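Local atomic coordinates of D-isomer specific 2-hydroxyacid dehydrogenase NAD-binding (Xanthobacter autotrophicus, PDB entry 4XA8), a protein that probably works as an oxidoreductase of the D-2-hydroxyacid dehydrogenase family, binding a nicotinamide adenine dinucleotide cofactor in a Rossmann-type domain. Residues Gly148-Gly153 with Val202-Pro207; Glu211-Met216 with Arg235-Asp240; Ala243-Leu248 with Ser270-Met275. All coordinates share one frame; numbering follows the deposited sequence.

Contact 1 (Gly148-Gly153 with Val202-Pro207)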
loop_
_atom_site.group_PDB
_atom_site.type_symbol
_atom_site.label_atom_id
_atom_site.label_comp_id
_atom_site.label_asym_id
_atom_site.label_seq_id
_atom_site.Cartn_x
_atom_site.Cartn_y
_atom_site.Cartn_z
ATOM N N GLY A 148 0.918 14.493 -6.677
ATOM C CA GLY A 148 -0.113 15.424 -7.080
ATOM C C GLY A 148 -1.461 14.717 -7.053
ATOM O O GLY A 148 -1.649 13.697 -7.745
ATOM N N VAL A 149 -2.424 15.283 -6.336
ATOM C CA VAL A 149 -3.819 14.778 -6.374
ATOM C C VAL A 149 -4.673 15.719 -7.275
ATOM O O VAL A 149 -4.823 16.911 -6.952
ATOM C CB VAL A 149 -4.387 14.740 -4.936
ATOM C CG1 VAL A 149 -5.823 14.210 -4.903
ATOM C CG2 VAL A 149 -3.544 13.875 -4.060
ATOM N N LEU A 150 -5.150 15.201 -8.407
ATOM C CA LEU A 150 -5.957 15.930 -9.360
ATOM C C LEU A 150 -7.424 15.767 -8.958
ATOM O O LEU A 150 -8.018 14.720 -9.164
ATOM C CB LEU A 150 -5.647 15.417 -10.777
ATOM C CG LEU A 150 -6.297 16.098 -11.945
ATOM C CD1 LEU A 150 -5.658 17.454 -12.207
ATOM C CD2 LEU A 150 -6.158 15.208 -13.169
ATOM N N GLY A 151 -7.990 16.800 -8.346
ATOM C CA GLY A 151 -9.385 16.831 -7.883
ATOM C C GLY A 151 -9.398 16.926 -6.384
ATOM O O GLY A 151 -8.783 16.086 -5.735
ATOM N N LEU A 152 -10.008 17.989 -5.824
ATOM C CA LEU A 152 -10.032 18.151 -4.359
ATOM C C LEU A 152 -11.413 18.359 -3.800
ATOM O O LEU A 152 -11.629 19.217 -2.936
ATOM C CB LEU A 152 -9.119 19.300 -3.914
ATOM C CG LEU A 152 -7.628 19.208 -4.220
ATOM C CD1 LEU A 152 -6.970 20.563 -3.894
ATOM C CD2 LEU A 152 -6.943 18.081 -3.443
ATOM N N GLY A 153 -12.346 17.565 -4.316
ATOM C CA GLY A 153 -13.666 17.372 -3.708
ATOM C C GLY A 153 -13.535 16.563 -2.437
ATOM O O GLY A 153 -12.441 16.383 -1.941
ATOM N N VAL A 202 1.043 10.981 -9.978
ATOM C CA VAL A 202 -0.195 11.762 -10.058
ATOM C C VAL A 202 -1.392 10.846 -9.770
ATOM O O VAL A 202 -1.405 9.674 -10.171
ATOM C CB VAL A 202 -0.330 12.536 -11.414
ATOM C CG1 VAL A 202 -0.471 11.573 -12.557
ATOM C CG2 VAL A 202 -1.528 13.470 -11.433
ATOM N N VAL A 203 -2.356 11.359 -8.986
ATOM C CA VAL A 203 -3.601 10.577 -8.624
ATOM C C VAL A 203 -4.806 11.279 -9.204
ATOM O O VAL A 203 -5.158 12.406 -8.802
ATOM C CB VAL A 203 -3.796 10.363 -7.112
ATOM C CG1 VAL A 203 -4.897 9.361 -6.862
ATOM C CG2 VAL A 203 -2.515 9.916 -6.434
ATOM N N VAL A 204 -5.458 10.644 -10.161
ATOM C CA VAL A 204 -6.698 11.219 -10.726
ATOM C C VAL A 204 -7.910 10.899 -9.825
ATOM O O VAL A 204 -8.293 9.718 -9.658
ATOM C CB VAL A 204 -7.015 10.654 -12.108
ATOM C CG1 VAL A 204 -8.244 11.373 -12.695
ATOM C CG2 VAL A 204 -5.829 10.821 -13.047
ATOM N N MET A 205 -8.507 11.932 -9.245
ATOM C CA MET A 205 -9.653 11.821 -8.362
ATOM C C MET A 205 -10.721 12.890 -8.710
ATOM O O MET A 205 -11.383 13.443 -7.817
ATOM C CB MET A 205 -9.255 11.983 -6.891
ATOM C CG MET A 205 -8.139 11.059 -6.500
ATOM S SD MET A 205 -7.847 11.081 -4.711
ATOM C CE MET A 205 -9.328 10.277 -4.160
ATOM N N LEU A 206 -10.880 13.183 -10.002
ATOM C CA LEU A 206 -11.840 14.218 -10.418
ATOM C C LEU A 206 -13.217 13.622 -10.584
ATOM O O LEU A 206 -13.353 12.601 -11.203
ATOM C CB LEU A 206 -11.428 14.787 -11.758
ATOM C CG LEU A 206 -10.325 15.799 -11.713
ATOM C CD1 LEU A 206 -9.739 15.895 -13.103
ATOM C CD2 LEU A 206 -10.879 17.135 -11.227
ATOM N N PRO A 207 -14.252 14.251 -10.041
ATOM C CA PRO A 207 -15.578 13.781 -10.502
ATOM C C PRO A 207 -15.750 13.983 -12.011
ATOM O O PRO A 207 -15.187 14.958 -12.539
ATOM C CB PRO A 207 -16.565 14.664 -9.732
ATOM C CG PRO A 207 -15.790 15.868 -9.336
ATOM C CD PRO A 207 -14.331 15.497 -9.261
HETATM O O HOH W 1 -12.363 14.748 -5.364
#
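Gly148-Leu150 and Val202-Val204 pair as neighbouring parallel strands deep inside the nucleotide-binding domain, and the pairing runs on into the loops that leave their C-terminal ends. A ladder of three backbone hydrogen bonds holds it: Val203 N to Gly148 O (2.7 Å), Leu150 N to Val203 O, and Met205 N to Leu150 O. On the face carrying Val149 and Val203, Met205 brings SD to 3.7 Å from Val149 CG1. On the other face, Leu150 swings CG anti to its own nitrogen (chi1 -176°), which sets CG 3.6 Å from Leu206 CD1; the other methyl of Leu206, CD2, lies against Gly151 CA at 3.7 Å. The turn after strand 146-150 is consistent with the glycine-rich loop of a Rossmann fold, with Gly151 and Gly153 fitting the first two glycines of a GxGxxG pattern; Leu152 between them binds NADPH in a structure of this protein, though none is bound to this chain. At Gly151 the backbone (phi 115°) would drive a CB into Met205 O. An alanine in place of Leu206 would take away both methyls, and Leu150 CG and the Gly151 backbone would probably lose their apolar cover from this loop. Beyond the strands, one water bridges Met205 O and, more weakly, Gly153 N at the N-cap of helix 154-165, while helix 103-119 packs on Val203 and Met205.

Contact 2 (Glu211-Met216 with Arg235-Asp240); sequences ETRGLM and RGPVVD
Gly214 N donates to Pro237 O at 2.7 Å, and this is the first of three backbone hydrogen bonds between the two loops. Met216 then uses both its polar backbone atoms: its N meets Val238 O at 3.0 Å, and its O receives Asp240 N at 2.9 Å. Together they form a single bridge between Met216 and Val239, beside which Met216 CB rests on Val239 CG2 at 3.9 Å. At the exposed rim, Arg213 bends at chi3 (-71°) and brings NH1 obliquely to within 3.9 Å of Pro237 CB. On the buried side, both methyls of Val238 lie near Thr212 O. A type II turn from Thr212 to Leu215, closed by Leu215 N to Thr212 O, puts Gly214 at positive phi and presents its N-H to Pro237. The partner loop is shaped by a short 3-10 turn, Gly236-Val238. Behind these, Thr212 OG1 is hydrogen-bonded to Pro207 O and Thr209 N, and Asp240 OD1 caps helix 241-250 through Ala243 N. The paired loops thus follow strands 201-204 and 228-232 and precede helices 218-223 and 241-250, with Val238 and Val239 packed on Val204.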
loop_
_atom_site.group_PDB
_atom_site.type_symbol
_atom_site.label_atom_id
_atom_site.label_comp_id
_atom_site.label_asym_id
_atom_site.label_seq_id
_atom_site.Cartn_x
_atom_site.Cartn_y
_atom_site.Cartn_z
ATOM N N GLU A 211 -17.108 19.233 -18.114
ATOM C CA GLU A 211 -15.841 19.975 -18.021
ATOM C C GLU A 211 -14.595 19.111 -17.628
ATOM O O GLU A 211 -13.451 19.506 -17.869
ATOM C CB GLU A 211 -16.021 21.143 -17.047
ATOM C CG GLU A 211 -14.770 21.970 -16.824
ATOM N N THR A 212 -14.800 17.939 -17.030
ATOM C CA THR A 212 -13.666 17.075 -16.704
ATOM C C THR A 212 -13.565 15.887 -17.626
ATOM O O THR A 212 -12.553 15.213 -17.607
ATOM C CB THR A 212 -13.731 16.554 -15.271
ATOM O OG1 THR A 212 -14.851 15.656 -15.132
ATOM C CG2 THR A 212 -13.807 17.709 -14.296
ATOM N N ARG A 213 -14.607 15.619 -18.437
ATOM C CA ARG A 213 -14.554 14.481 -19.338
ATOM C C ARG A 213 -13.405 14.728 -20.282
ATOM O O ARG A 213 -13.280 15.827 -20.791
ATOM C CB ARG A 213 -15.857 14.297 -20.138
ATOM C CG ARG A 213 -15.736 13.218 -21.215
ATOM C CD ARG A 213 -16.946 13.200 -22.125
ATOM N NE ARG A 213 -18.088 12.671 -21.396
ATOM C CZ ARG A 213 -18.325 11.383 -21.197
ATOM N NH1 ARG A 213 -17.523 10.446 -21.696
ATOM N NH2 ARG A 213 -19.388 11.036 -20.493
ATOM N N GLY A 214 -12.549 13.726 -20.466
ATOM C CA GLY A 214 -11.360 13.844 -21.311
ATOM C C GLY A 214 -10.351 14.938 -20.943
ATOM O O GLY A 214 -9.551 15.361 -21.790
ATOM N N LEU A 215 -10.350 15.398 -19.698
ATOM C CA LEU A 215 -9.393 16.442 -19.305
ATOM C C LEU A 215 -7.953 15.931 -19.362
ATOM O O LEU A 215 -7.065 16.674 -19.758
ATOM C CB LEU A 215 -9.717 16.941 -17.919
ATOM C CG LEU A 215 -8.895 18.112 -17.372
ATOM C CD1 LEU A 215 -9.432 19.425 -17.862
ATOM C CD2 LEU A 215 -8.893 18.117 -15.856
ATOM N N MET A 216 -7.706 14.689 -18.933
ATOM C CA MET A 216 -6.373 14.087 -19.021
ATOM C C MET A 216 -6.247 13.451 -20.417
ATOM O O MET A 216 -6.312 12.243 -20.581
ATOM C CB MET A 216 -6.113 13.102 -17.882
ATOM C CG MET A 216 -5.928 13.756 -16.500
ATOM S SD MET A 216 -4.709 15.133 -16.471
ATOM C CE MET A 216 -3.303 14.098 -16.846
ATOM N N ARG A 235 -12.740 7.881 -12.851
ATOM C CA ARG A 235 -13.650 7.357 -13.863
ATOM C C ARG A 235 -12.759 7.242 -15.107
ATOM O O ARG A 235 -11.870 8.105 -15.353
ATOM C CB ARG A 235 -14.862 8.284 -14.134
ATOM C CG ARG A 235 -15.886 8.414 -13.017
ATOM C CD ARG A 235 -16.498 7.072 -12.633
ATOM N N GLY A 236 -12.957 6.153 -15.849
ATOM C CA GLY A 236 -12.156 5.870 -17.035
ATOM C C GLY A 236 -12.007 7.067 -17.963
ATOM O O GLY A 236 -10.873 7.386 -18.340
ATOM N N PRO A 237 -13.138 7.764 -18.279
ATOM C CA PRO A 237 -13.172 8.811 -19.303
ATOM C C PRO A 237 -12.763 10.242 -18.873
ATOM O O PRO A 237 -12.760 11.127 -19.736
ATOM C CB PRO A 237 -14.639 8.790 -19.754
ATOM C CG PRO A 237 -15.370 8.517 -18.511
ATOM C CD PRO A 237 -14.489 7.567 -17.706
ATOM N N VAL A 238 -12.446 10.487 -17.591
ATOM C CA VAL A 238 -11.692 11.705 -17.208
ATOM C C VAL A 238 -10.360 11.626 -17.934
ATOM O O VAL A 238 -9.719 12.627 -18.240
ATOM C CB VAL A 238 -11.433 11.774 -15.667
ATOM C CG1 VAL A 238 -10.304 12.743 -15.350
ATOM C CG2 VAL A 238 -12.705 12.192 -14.942
ATOM N N VAL A 239 -9.930 10.398 -18.169
ATOM C CA VAL A 239 -8.688 10.118 -18.823
ATOM C C VAL A 239 -8.975 9.603 -20.215
ATOM O O VAL A 239 -9.870 8.774 -20.400
ATOM C CB VAL A 239 -7.871 9.109 -17.998
ATOM C CG1 VAL A 239 -6.596 8.740 -18.717
ATOM C CG2 VAL A 239 -7.523 9.717 -16.647
ATOM N N ASP A 240 -8.247 10.124 -21.202
ATOM C CA ASP A 240 -8.290 9.568 -22.556
ATOM C C ASP A 240 -7.489 8.272 -22.585
ATOM O O ASP A 240 -6.276 8.303 -22.488
ATOM C CB ASP A 240 -7.694 10.573 -23.553
ATOM C CG ASP A 240 -7.915 10.179 -24.987
ATOM O OD1 ASP A 240 -7.216 9.284 -25.491
ATOM O OD2 ASP A 240 -8.782 10.783 -25.630
#

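Contact 3 (Ala243-Leu248 with Ser270-Met275)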
loop_
_atom_site.group_PDB
_atom_site.type_symbol
_atom_site.label_atom_id
_atom_site.label_comp_id
_atom_site.label_asym_id
_atom_site.label_seq_id
_atom_site.Cartn_x
_atom_site.Cartn_y
_atom_site.Cartn_z
ATOM N N ALA A 243 -4.764 7.819 -25.285
ATOM C CA ALA A 243 -3.580 8.648 -25.032
ATOM C C ALA A 243 -2.725 8.100 -23.881
ATOM O O ALA A 243 -1.505 8.175 -23.917
ATOM C CB ALA A 243 -3.986 10.095 -24.741
ATOM N N LEU A 244 -3.385 7.586 -22.854
ATOM C CA LEU A 244 -2.697 6.924 -21.738
ATOM C C LEU A 244 -1.867 5.718 -22.213
ATOM O O LEU A 244 -0.699 5.559 -21.870
ATOM C CB LEU A 244 -3.713 6.508 -20.648
ATOM C CG LEU A 244 -3.098 5.738 -19.459
ATOM C CD1 LEU A 244 -2.111 6.574 -18.677
ATOM C CD2 LEU A 244 -4.177 5.218 -18.502
ATOM N N ILE A 245 -2.457 4.871 -23.021
ATOM C CA ILE A 245 -1.732 3.724 -23.534
ATOM C C ILE A 245 -0.543 4.160 -24.342
ATOM O O ILE A 245 0.526 3.573 -24.214
ATOM C CB ILE A 245 -2.659 2.805 -24.350
ATOM C CG1 ILE A 245 -3.586 2.059 -23.374
ATOM C CG2 ILE A 245 -1.871 1.799 -25.177
ATOM C CD1 ILE A 245 -4.863 1.581 -24.023
ATOM N N ALA A 246 -0.714 5.223 -25.130
ATOM C CA ALA A 246 0.372 5.750 -25.940
ATOM C C ALA A 246 1.527 6.261 -25.076
ATOM O O ALA A 246 2.692 5.932 -25.321
ATOM C CB ALA A 246 -0.129 6.840 -26.891
ATOM N N ALA A 247 1.205 6.988 -24.024
ATOM C CA ALA A 247 2.240 7.480 -23.088
ATOM C C ALA A 247 2.980 6.355 -22.344
ATOM O O ALA A 247 4.174 6.455 -22.071
ATOM C CB ALA A 247 1.626 8.467 -22.112
ATOM N N LEU A 248 2.265 5.285 -22.034
ATOM C CA LEU A 248 2.857 4.125 -21.421
ATOM C C LEU A 248 3.792 3.421 -22.401
ATOM O O LEU A 248 4.872 2.981 -22.018
ATOM C CB LEU A 248 1.759 3.164 -20.942
ATOM C CG LEU A 248 1.076 3.563 -19.627
ATOM C CD1 LEU A 248 -0.205 2.789 -19.346
ATOM C CD2 LEU A 248 2.046 3.365 -18.481
ATOM N N SER A 270 -7.733 -5.502 -24.328
ATOM C CA SER A 270 -7.007 -4.326 -23.957
ATOM C C SER A 270 -5.512 -4.608 -23.807
ATOM O O SER A 270 -5.121 -5.576 -23.162
ATOM C CB SER A 270 -7.540 -3.775 -22.626
ATOM O OG SER A 270 -6.741 -2.685 -22.166
ATOM N N PRO A 271 -4.659 -3.708 -24.310
ATOM C CA PRO A 271 -3.206 -3.852 -24.111
ATOM C C PRO A 271 -2.741 -3.648 -22.660
ATOM O O PRO A 271 -1.643 -4.048 -22.289
ATOM C CB PRO A 271 -2.625 -2.782 -25.034
ATOM C CG PRO A 271 -3.704 -1.759 -25.152
ATOM C CD PRO A 271 -5.008 -2.468 -25.014
ATOM N N LEU A 272 -3.596 -3.079 -21.834
ATOM C CA LEU A 272 -3.277 -2.867 -20.424
ATOM C C LEU A 272 -3.077 -4.152 -19.613
ATOM O O LEU A 272 -2.201 -4.210 -18.724
ATOM C CB LEU A 272 -4.347 -1.994 -19.779
ATOM C CG LEU A 272 -4.557 -0.620 -20.350
ATOM C CD1 LEU A 272 -5.834 0.008 -19.819
ATOM C CD2 LEU A 272 -3.409 0.306 -20.053
ATOM N N TRP A 273 -3.806 -5.205 -19.942
ATOM C CA TRP A 273 -3.680 -6.446 -19.159
ATOM C C TRP A 273 -2.240 -6.993 -19.145
ATOM O O TRP A 273 -1.735 -7.400 -18.090
ATOM C CB TRP A 273 -4.588 -7.564 -19.670
ATOM C CG TRP A 273 -6.062 -7.393 -19.536
ATOM C CD1 TRP A 273 -6.939 -7.140 -20.543
ATOM C CD2 TRP A 273 -6.852 -7.514 -18.340
ATOM N NE1 TRP A 273 -8.224 -7.081 -20.052
ATOM C CE2 TRP A 273 -8.193 -7.311 -18.702
ATOM C CE3 TRP A 273 -6.552 -7.791 -16.991
ATOM C CZ2 TRP A 273 -9.232 -7.390 -17.771
ATOM C CZ3 TRP A 273 -7.574 -7.828 -16.072
ATOM C CH2 TRP A 273 -8.899 -7.639 -16.468
ATOM N N ALA A 274 -1.594 -7.034 -20.314
ATOM C CA ALA A 274 -0.286 -7.669 -20.412
ATOM C C ALA A 274 0.861 -6.743 -20.110
ATOM O O ALA A 274 1.989 -7.167 -20.162
ATOM C CB ALA A 274 -0.082 -8.288 -21.795
ATOM N N MET A 275 0.594 -5.484 -19.781
ATOM C CA MET A 275 1.689 -4.574 -19.465
ATOM C C MET A 275 2.242 -4.829 -18.058
ATOM O O MET A 275 1.553 -4.610 -17.061
ATOM C CB MET A 275 1.216 -3.137 -19.562
ATOM C CG MET A 275 0.877 -2.728 -20.961
ATOM S SD MET A 275 0.620 -0.938 -21.076
ATOM C CE MET A 275 0.057 -0.966 -22.762
#
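Ile245 turns CG1 anti to its carbonyl carbon (chi1 -73°) and extends it to CD1, while CG2 branches off to the same partner loop, so one residue of helix 241-250 meets three side chains of Ser270-Met275. Met275, extended beyond CG (chi3 -173°), reaches the helix with SD and CE. The contact is purely apolar, without a hydrogen bond between the segments. Ile245 CD1 comes against the ring of Pro271, 3.7 Å from CG, the two side chains crossing at about a right angle; CG1 meets Leu272 CD2 at 3.8 Å, where the side chains cross at a slant; and CG2 meets the Met275 methyl CE at 4.1 Å. One turn further along the helix, Leu248 places a single methyl, CD1, where it touches both Leu272 CD2 (4.1 Å) and Met275 SD (4.2 Å). Leu272 CD2 therefore sits between Ile245 and Leu248, and Met275 likewise serves both, with CE on the first and SD on the second. The loop owes its shape to two overlapping type I turns, Ser270-Trp273 and Leu272-Met275. An ST turn, in which Ser270 OG accepts Leu272 N at 3.2 Å, ties the start of the first turn. Trp273 faces elsewhere: its carbonyl oxygen bonds to Gln129 NE2 of the second subunit, and its side chain packs on Arg133 of that subunit. Inward, Leu248 continues onto Ile253 and Val278 and Leu272 onto Leu258, so the loop and helix 241-250 together pack onto the last two strands of the seven-stranded sheet, 253-258 and the outermost 278-280.

The three contacts succeed one another along the chain and across one Rossmann-type domain. Contacts 1 and 2, with centres 11 Å apart, share a boundary: Leu150 CD2 packs on Met216 SD at 3.6 Å, and Val204 CG1 on Val238 CG1 at 3.6 Å. Contact 2 meets contact 3 more lightly, with Val239 CG1 4.1 Å from Leu244 CB, while the nearest atoms of contacts 1 and 3 are about 8 Å apart. Contact 1 holds Leu152 of the NADPH site, and the side chain of Met205 is about 4 Å from that of Val233, another residue of it. In contact 2, Val238 lies beside Ala234 of the site, about 4 Å away side chain to side chain; Leu272 of contact 3 is about 11 Å from Asp259, measured likewise.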